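Local coordinates for hypothetical protein AGR_L_1239 (PDB 1VQS) that is of unknown function but belongs to the NIPSNAP family and adopts the ferredoxin-like fold of the dimeric alpha-beta barrel clan, at residues 39-42 with 43-47; 73-76 with 77-81; 89-92 with 93-96. All blocks are in the same frame, centred on the assembly; numbering follows the deposited sequence. Where two conformers were deposited one is given.

The three contacts follow one another along the chain, and all are local. Interaction 1 closes the C-terminal end of helix 27-46, interaction 2 runs along helix 72-84, and interaction 3 is the turn between helix 86-89 and strand 99-109. The centres of interactions 1 and 2 lie about 12 Å apart, and they touch: Arg78 NH1 is 3.0 Å from His45 O, probably a hydrogen bond tying one long helix to the end of the other. Interaction 3 is centred about 14 Å from interaction 1 and about 19 Å from interaction 2, touching neither. All three thus belong to the helical layer on one face of the four-stranded antiparallel sheet of a ferredoxin-like fold.

Interaction 1 of 3, residues 39-42 with 43-47; sequences IEIQ and KSHLG
Lys43 N bonds to Ile39 O at 2.9 Å and Leu46 N to Gln42 O at 3.0 Å, both i to i+4 and nearly straight at the hydrogen, while His45 N keeps only a weak bond to Ile41 O and slips to Gln42 O (i to i+3), above the carbonyl plane, just before Gly47 turns out of the helix. On one flank Lys43 runs past Ile39, its CD 3.8 Å from Ile39 CG1, then bends at chi3 (67°), bringing Lys43 NZ to 2.8 Å from Glu40 OE2 in a salt bridge. NZ arrives on the syn side, 17° out of the carboxylate plane. Ser44 turns its hydroxyl back onto the helix: with chi1 at 76° OG lies between its own N and carbonyl carbon, and it donates to Ile41 O at 2.6 Å. On the face turned to the sheet, Gln42 stretches out and lays CG 3.7 Å from Leu46 CD1; both side chains reach Trp67 of strand 62-69. His45 NE2 is held by Asp85. Followed by a glycine with positive phi, this is the C-terminal end of a helix packed on the antiparallel sheet of a ferredoxin-like fold.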
loop_
_atom_site.group_PDB
_atom_site.type_symbol
_atom_site.label_atom_id
_atom_site.label_comp_id
_atom_site.label_asym_id
_atom_site.label_seq_id
_atom_site.Cartn_x
_atom_site.Cartn_y
_atom_site.Cartn_z
ATOM N N ILE B 39 5.120 25.765 16.920
ATOM C CA ILE B 39 4.821 26.325 15.601
ATOM C C ILE B 39 5.472 27.685 15.359
ATOM O O ILE B 39 5.907 27.971 14.254
ATOM C CB ILE B 39 3.288 26.350 15.346
ATOM C CG1 ILE B 39 2.995 26.568 13.860
ATOM C CG2 ILE B 39 2.621 27.388 16.186
ATOM C CD1 ILE B 39 3.453 25.464 12.968
ATOM N N GLU B 40 5.581 28.534 16.369
ATOM C CA GLU B 40 6.258 29.818 16.137
ATOM C C GLU B 40 7.744 29.667 15.797
ATOM O O GLU B 40 8.268 30.344 14.886
ATOM C CB GLU B 40 6.027 30.791 17.304
ATOM C CG GLU B 40 4.600 31.325 17.317
ATOM C CD GLU B 40 4.198 32.029 15.991
ATOM O OE1 GLU B 40 4.891 33.006 15.570
ATOM O OE2 GLU B 40 3.201 31.596 15.372
ATOM N N ILE B 41 8.420 28.767 16.502
ATOM C CA ILE B 41 9.800 28.460 16.149
ATOM C C ILE B 41 9.892 27.888 14.736
ATOM O O ILE B 41 10.724 28.312 13.942
ATOM C CB ILE B 41 10.431 27.504 17.193
ATOM C CG1 ILE B 41 10.595 28.213 18.554
ATOM C CG2 ILE B 41 11.758 26.960 16.698
ATOM C CD1 ILE B 41 10.733 27.266 19.751
ATOM N N GLN B 42 9.007 26.948 14.399
ATOM C CA GLN B 42 9.055 26.303 13.090
ATOM C C GLN B 42 8.837 27.349 11.983
ATOM O O GLN B 42 9.601 27.420 11.032
ATOM C CB GLN B 42 7.998 25.212 12.990
ATOM C CG GLN B 42 8.170 24.338 11.795
ATOM C CD GLN B 42 7.188 23.202 11.793
ATOM O OE1 GLN B 42 6.083 23.349 12.318
ATOM N NE2 GLN B 42 7.558 22.074 11.146
ATOM N N LYS B 43 7.822 28.196 12.131
ATOM C CA LYS B 43 7.541 29.265 11.160
ATOM C C LYS B 43 8.714 30.225 11.027
ATOM O O LYS B 43 9.008 30.746 9.928
ATOM C CB LYS B 43 6.283 30.058 11.526
ATOM C CG LYS B 43 5.002 29.270 11.363
ATOM C CD LYS B 43 3.836 29.846 12.163
ATOM C CE LYS B 43 3.370 31.173 11.710
ATOM N NZ LYS B 43 2.372 31.646 12.734
ATOM N N SER B 44 9.394 30.492 12.142
ATOM C CA SER B 44 10.484 31.457 12.109
ATOM C C SER B 44 11.653 31.036 11.261
ATOM O O SER B 44 12.477 31.877 10.904
ATOM C CB SER B 44 10.988 31.784 13.499
ATOM O OG SER B 44 11.778 30.738 14.015
ATOM N N HIS B 45 11.743 29.744 10.949
ATOM C CA HIS B 45 12.765 29.255 10.000
ATOM C C HIS B 45 12.185 28.979 8.632
ATOM O O HIS B 45 12.755 29.375 7.628
ATOM C CB HIS B 45 13.453 27.997 10.540
ATOM C CG HIS B 45 14.239 28.243 11.789
ATOM N ND1 HIS B 45 15.431 28.933 11.802
ATOM C CD2 HIS B 45 13.984 27.896 13.079
ATOM C CE1 HIS B 45 15.871 29.011 13.048
ATOM N NE2 HIS B 45 15.017 28.379 13.842
ATOM N N LEU B 46 11.076 28.250 8.590
ATOM C CA LEU B 46 10.550 27.778 7.323
ATOM C C LEU B 46 9.834 28.833 6.534
ATOM O O LEU B 46 9.784 28.729 5.317
ATOM C CB LEU B 46 9.662 26.575 7.533
ATOM C CG LEU B 46 10.348 25.384 8.209
ATOM C CD1 LEU B 46 9.344 24.209 8.236
ATOM C CD2 LEU B 46 11.630 24.985 7.533
ATOM N N GLY B 47 9.301 29.846 7.208
ATOM C CA GLY B 47 8.620 30.932 6.526
ATOM C C GLY B 47 7.111 30.787 6.398
ATOM O O GLY B 47 6.364 30.835 7.390
#

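Interaction 2 of 3, residues 73-76 with 77-81; sequences DDRA and ERRAR
Asp74 and Arg78 meet one turn apart in a salt bridge, Arg78 NE donating to Asp74 OD2 at 2.9 Å with an N-H...O angle of 161°. Chi1 of Asp74 (-170°) points CG directly away from its own N and swings the carboxylate to the Arg78 side. The oxygen sits at the guanidinium edge, in its plane, but the nitrogen comes from above the carboxylate plane, the two planes being 88° apart. Water 2 closes the same gap again, donating to OD2 and accepting from Arg78 NH2 at 3.1 Å. OD1 accepts from two waters: water 1, which in turn accepts from Arg81 NH2, and water 3, which also donates to Glu77 OE1. Asp74 OD1 and Glu77 OE1 lie 4.0 Å apart, like charges whose repulsion water 3 probably eases. The Asp74-Arg78 bridge is an i to i+4 pair on helix 72-84, one of the two long helices of the ferredoxin-like fold; Arg78 NH1 goes on to His45 O at the end of the other. Along the backbone, Glu77, Arg78, Arg79 and Ala80 N bond to the carbonyls of Asp73, Asp74, Arg75 and Ala76. Arg75 and Arg79 run side by side with nearly parallel guanidinium planes, Arg79 CD lying over one face, 3.2 Å from Arg75 NH2. Arg75 NE is met by Glu16, NH1 by Glu56 of the fourth subunit. The Asp73 carboxylate accepts from Asp73 N and Ser71 OG of the third subunit.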
loop_
_atom_site.group_PDB
_atom_site.type_symbol
_atom_site.label_atom_id
_atom_site.label_comp_id
_atom_site.label_asym_id
_atom_site.label_seq_id
_atom_site.Cartn_x
_atom_site.Cartn_y
_atom_site.Cartn_z
ATOM N N ASP B 73 16.246 25.387 -3.325
ATOM C CA ASP B 73 17.505 25.670 -2.623
ATOM C C ASP B 73 17.243 26.531 -1.385
ATOM O O ASP B 73 17.886 26.348 -0.338
ATOM C CB ASP B 73 18.561 26.301 -3.526
ATOM C CG ASP B 73 19.098 25.315 -4.588
ATOM O OD1 ASP B 73 18.588 24.197 -4.662
ATOM O OD2 ASP B 73 20.005 25.697 -5.345
ATOM N N ASP B 74 16.295 27.460 -1.488
ATOM C CA ASP B 74 15.919 28.254 -0.329
ATOM C C ASP B 74 15.249 27.376 0.719
ATOM O O ASP B 74 15.531 27.492 1.922
ATOM C CB ASP B 74 15.020 29.433 -0.709
ATOM C CG ASP B 74 14.822 30.404 0.459
ATOM O OD1 ASP B 74 15.814 30.872 1.044
ATOM O OD2 ASP B 74 13.672 30.657 0.800
ATOM N N ARG B 75 14.373 26.474 0.288
ATOM C CA ARG B 75 13.813 25.507 1.236
ATOM C C ARG B 75 14.929 24.788 1.989
ATOM O O ARG B 75 14.873 24.594 3.189
ATOM C CB ARG B 75 12.949 24.468 0.510
ATOM C CG ARG B 75 12.529 23.290 1.373
ATOM C CD ARG B 75 11.753 22.253 0.546
ATOM N NE ARG B 75 11.379 21.185 1.459
ATOM C CZ ARG B 75 12.189 20.223 1.887
ATOM N NH1 ARG B 75 13.404 20.090 1.378
ATOM N NH2 ARG B 75 11.759 19.365 2.794
ATOM N N ALA B 76 15.921 24.328 1.240
ATOM C CA ALA B 76 17.002 23.564 1.863
ATOM C C ALA B 76 17.746 24.382 2.927
ATOM O O ALA B 76 18.052 23.886 4.008
ATOM C CB ALA B 76 17.962 23.078 0.809
ATOM N N GLU B 77 18.012 25.634 2.623
ATOM C CA GLU B 77 18.752 26.492 3.540
ATOM C C GLU B 77 17.916 26.736 4.803
ATOM O O GLU B 77 18.434 26.719 5.927
ATOM C CB GLU B 77 19.069 27.788 2.837
ATOM C CG GLU B 77 20.088 27.578 1.713
ATOM C CD GLU B 77 20.144 28.707 0.713
ATOM O OE1 GLU B 77 19.645 29.808 1.030
ATOM O OE2 GLU B 77 20.705 28.482 -0.393
ATOM N N ARG B 78 16.610 26.930 4.603
ATOM C CA ARG B 78 15.681 27.144 5.729
ATOM C C ARG B 78 15.587 25.920 6.625
ATOM O O ARG B 78 15.606 26.039 7.865
ATOM C CB ARG B 78 14.291 27.579 5.217
ATOM C CG ARG B 78 14.245 28.980 4.653
ATOM C CD ARG B 78 12.943 29.249 3.968
ATOM N NE ARG B 78 12.804 30.637 3.522
ATOM C CZ ARG B 78 12.388 31.648 4.287
ATOM N NH1 ARG B 78 12.071 31.450 5.557
ATOM N NH2 ARG B 78 12.305 32.864 3.781
ATOM N N ARG B 79 15.458 24.736 6.029
ATOM C CA ARG B 79 15.369 23.534 6.848
ATOM C C ARG B 79 16.668 23.263 7.592
ATOM O O ARG B 79 16.631 22.735 8.698
ATOM C CB ARG B 79 14.974 22.344 5.989
ATOM C CG ARG B 79 13.557 22.474 5.474
ATOM C CD ARG B 79 12.830 21.182 5.193
ATOM N NE ARG B 79 12.866 20.226 6.304
ATOM C CZ ARG B 79 11.960 20.098 7.281
ATOM N NH1 ARG B 79 10.870 20.845 7.370
ATOM N NH2 ARG B 79 12.165 19.180 8.207
ATOM N N ALA B 80 17.803 23.571 6.976
ATOM C CA ALA B 80 19.085 23.391 7.667
ATOM C C ALA B 80 19.118 24.270 8.911
ATOM O O ALA B 80 19.552 23.839 9.971
ATOM C CB ALA B 80 20.243 23.696 6.767
ATOM N N ARG B 81 18.667 25.525 8.782
ATOM C CA ARG B 81 18.655 26.421 9.934
ATOM C C ARG B 81 17.684 25.938 11.021
ATOM O O ARG B 81 17.978 26.000 12.229
ATOM C CB ARG B 81 18.325 27.853 9.506
ATOM C CG ARG B 81 19.461 28.470 8.723
ATOM C CD ARG B 81 19.348 29.968 8.564
ATOM N NE ARG B 81 18.146 30.352 7.831
ATOM C CZ ARG B 81 18.075 30.622 6.526
ATOM N NH1 ARG B 81 19.141 30.542 5.750
ATOM N NH2 ARG B 81 16.908 30.967 6.002
HETATM O O HOH W 1 16.253 32.113 3.322
HETATM O O HOH W 2 13.558 33.441 0.995
HETATM O O HOH W 3 18.111 31.268 -0.337
#

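Interaction 3 of 3, residues 89-92 with 93-96; sequences LSFL and PKIR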
loop_
_atom_site.group_PDB
_atom_site.type_symbol
_atom_site.label_atom_id
_atom_site.label_comp_id
_atom_site.label_asym_id
_atom_site.label_seq_id
_atom_site.Cartn_x
_atom_site.Cartn_y
_atom_site.Cartn_z
ATOM N N LEU B 89 15.423 21.679 18.306
ATOM C CA LEU B 89 15.859 20.344 18.717
ATOM C C LEU B 89 15.348 20.004 20.107
ATOM O O LEU B 89 15.123 18.823 20.412
ATOM C CB LEU B 89 17.367 20.243 18.653
ATOM C CG LEU B 89 17.973 20.428 17.260
ATOM C CD1 LEU B 89 19.475 20.542 17.350
ATOM C CD2 LEU B 89 17.628 19.251 16.373
ATOM N N SER B 90 15.151 21.009 20.949
ATOM C CA SER B 90 14.585 20.769 22.297
ATOM C C SER B 90 13.066 20.611 22.245
ATOM O O SER B 90 12.466 20.085 23.193
ATOM C CB SER B 90 14.998 21.819 23.308
ATOM O OG SER B 90 14.637 23.108 22.903
ATOM N N PHE B 91 12.447 21.111 21.176
ATOM C CA PHE B 91 11.016 20.893 20.985
ATOM C C PHE B 91 10.695 19.522 20.408
ATOM O O PHE B 91 9.733 18.858 20.850
ATOM C CB PHE B 91 10.402 21.972 20.043
ATOM C CG PHE B 91 9.004 21.627 19.609
ATOM C CD1 PHE B 91 7.951 21.764 20.508
ATOM C CD2 PHE B 91 8.750 21.085 18.360
ATOM C CE1 PHE B 91 6.655 21.368 20.145
ATOM C CE2 PHE B 91 7.455 20.711 18.001
ATOM C CZ PHE B 91 6.424 20.846 18.914
ATOM N N LEU B 92 11.478 19.083 19.426
ATOM C CA LEU B 92 11.211 17.824 18.727
ATOM C C LEU B 92 10.876 16.596 19.609
ATOM O O LEU B 92 10.013 15.807 19.213
ATOM C CB LEU B 92 12.322 17.478 17.734
ATOM C CG LEU B 92 12.373 18.279 16.424
ATOM C CD1 LEU B 92 13.623 17.878 15.644
ATOM C CD2 LEU B 92 11.115 18.055 15.602
ATOM N N PRO B 93 11.550 16.408 20.759
ATOM C CA PRO B 93 11.202 15.232 21.575
ATOM C C PRO B 93 9.735 15.179 21.962
ATOM O O PRO B 93 9.217 14.093 22.275
ATOM C CB PRO B 93 12.080 15.391 22.828
ATOM C CG PRO B 93 13.266 16.175 22.328
ATOM C CD PRO B 93 12.692 17.151 21.335
ATOM N N LYS B 94 9.063 16.325 21.956
ATOM C CA LYS B 94 7.666 16.397 22.382
ATOM C C LYS B 94 6.690 15.904 21.302
ATOM O O LYS B 94 5.508 15.655 21.606
ATOM C CB LYS B 94 7.298 17.828 22.782
ATOM C CG LYS B 94 8.228 18.435 23.819
ATOM C CD LYS B 94 7.975 19.905 23.974
ATOM C CE LYS B 94 9.026 20.533 24.852
ATOM N NZ LYS B 94 8.558 20.566 26.243
ATOM N N ILE B 95 7.163 15.795 20.055
ATOM C CA ILE B 95 6.336 15.214 19.018
ATOM C C ILE B 95 6.935 14.011 18.302
ATOM O O ILE B 95 6.231 13.294 17.615
ATOM C CB ILE B 95 5.907 16.248 17.946
ATOM C CG1 ILE B 95 7.107 16.866 17.202
ATOM C CG2 ILE B 95 5.063 17.312 18.588
ATOM C CD1 ILE B 95 6.721 17.648 15.973
ATOM N N ARG B 96 8.227 13.753 18.429
ATOM C CA ARG B 96 8.800 12.755 17.542
ATOM C C ARG B 96 8.364 11.321 17.842
ATOM O O ARG B 96 8.516 10.439 16.967
ATOM C CB ARG B 96 10.306 12.867 17.497
ATOM C CG ARG B 96 10.951 12.508 18.731
ATOM C CD ARG B 96 12.464 12.439 18.535
ATOM N NE ARG B 96 13.126 12.305 19.816
ATOM C CZ ARG B 96 14.317 12.831 20.099
ATOM N NH1 ARG B 96 14.958 13.517 19.174
ATOM N NH2 ARG B 96 14.844 12.666 21.302
#
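Phe91 and Ile95 form the apolar centre: Ile95 CD1 lies 3.7 Å from Phe91 CE2, and its other branch, CG2, comes 3.8 Å from Phe91 CZ, so both branches of the isoleucine come to the CE2-CZ corner from the same side of the ring. Ile95 reaches this place with chi1 at 61°, which sets CG1 between its own N and carbonyl carbon while CG2 stands beside N. Ile95 also touches Tyr30 and Val33 of helix 27-46, and the Phe91 ring meets Trp88 with the planes about 30° apart. Leu92 packs its CB on the ring of the next residue, 3.6 Å from Pro93 CD, and its side chain also touches Met83 of helix 72-84.

Residues 90-92 keep helical angles without the regular bonds; the connection runs on from helix 86-89 to strand 99-109, an edge strand of the ferredoxin-like sheet within this chain. Pro93 has no N-H, and the donors beyond it take up the carbonyls. Lys94 N bonds to Phe91 O at 2.8 Å. Leu92 O accepts twice: Arg96 N comes to it almost in line with the carbonyl, at 2.8 Å, while Ile95 N stands well above the carbonyl plane at 3.0 Å.

Further out, the Lys94 chain crosses Phe91 at about a right angle, with CD 3.9 Å from Phe91 CD1, and carries NZ to a salt bridge with Glu37. Pro93 CG lies 4.0 Å above one face of the Arg96 guanidinium, off toward its rim, and the Arg96 carbonyl O accepts from Asn24 of the fourth subunit.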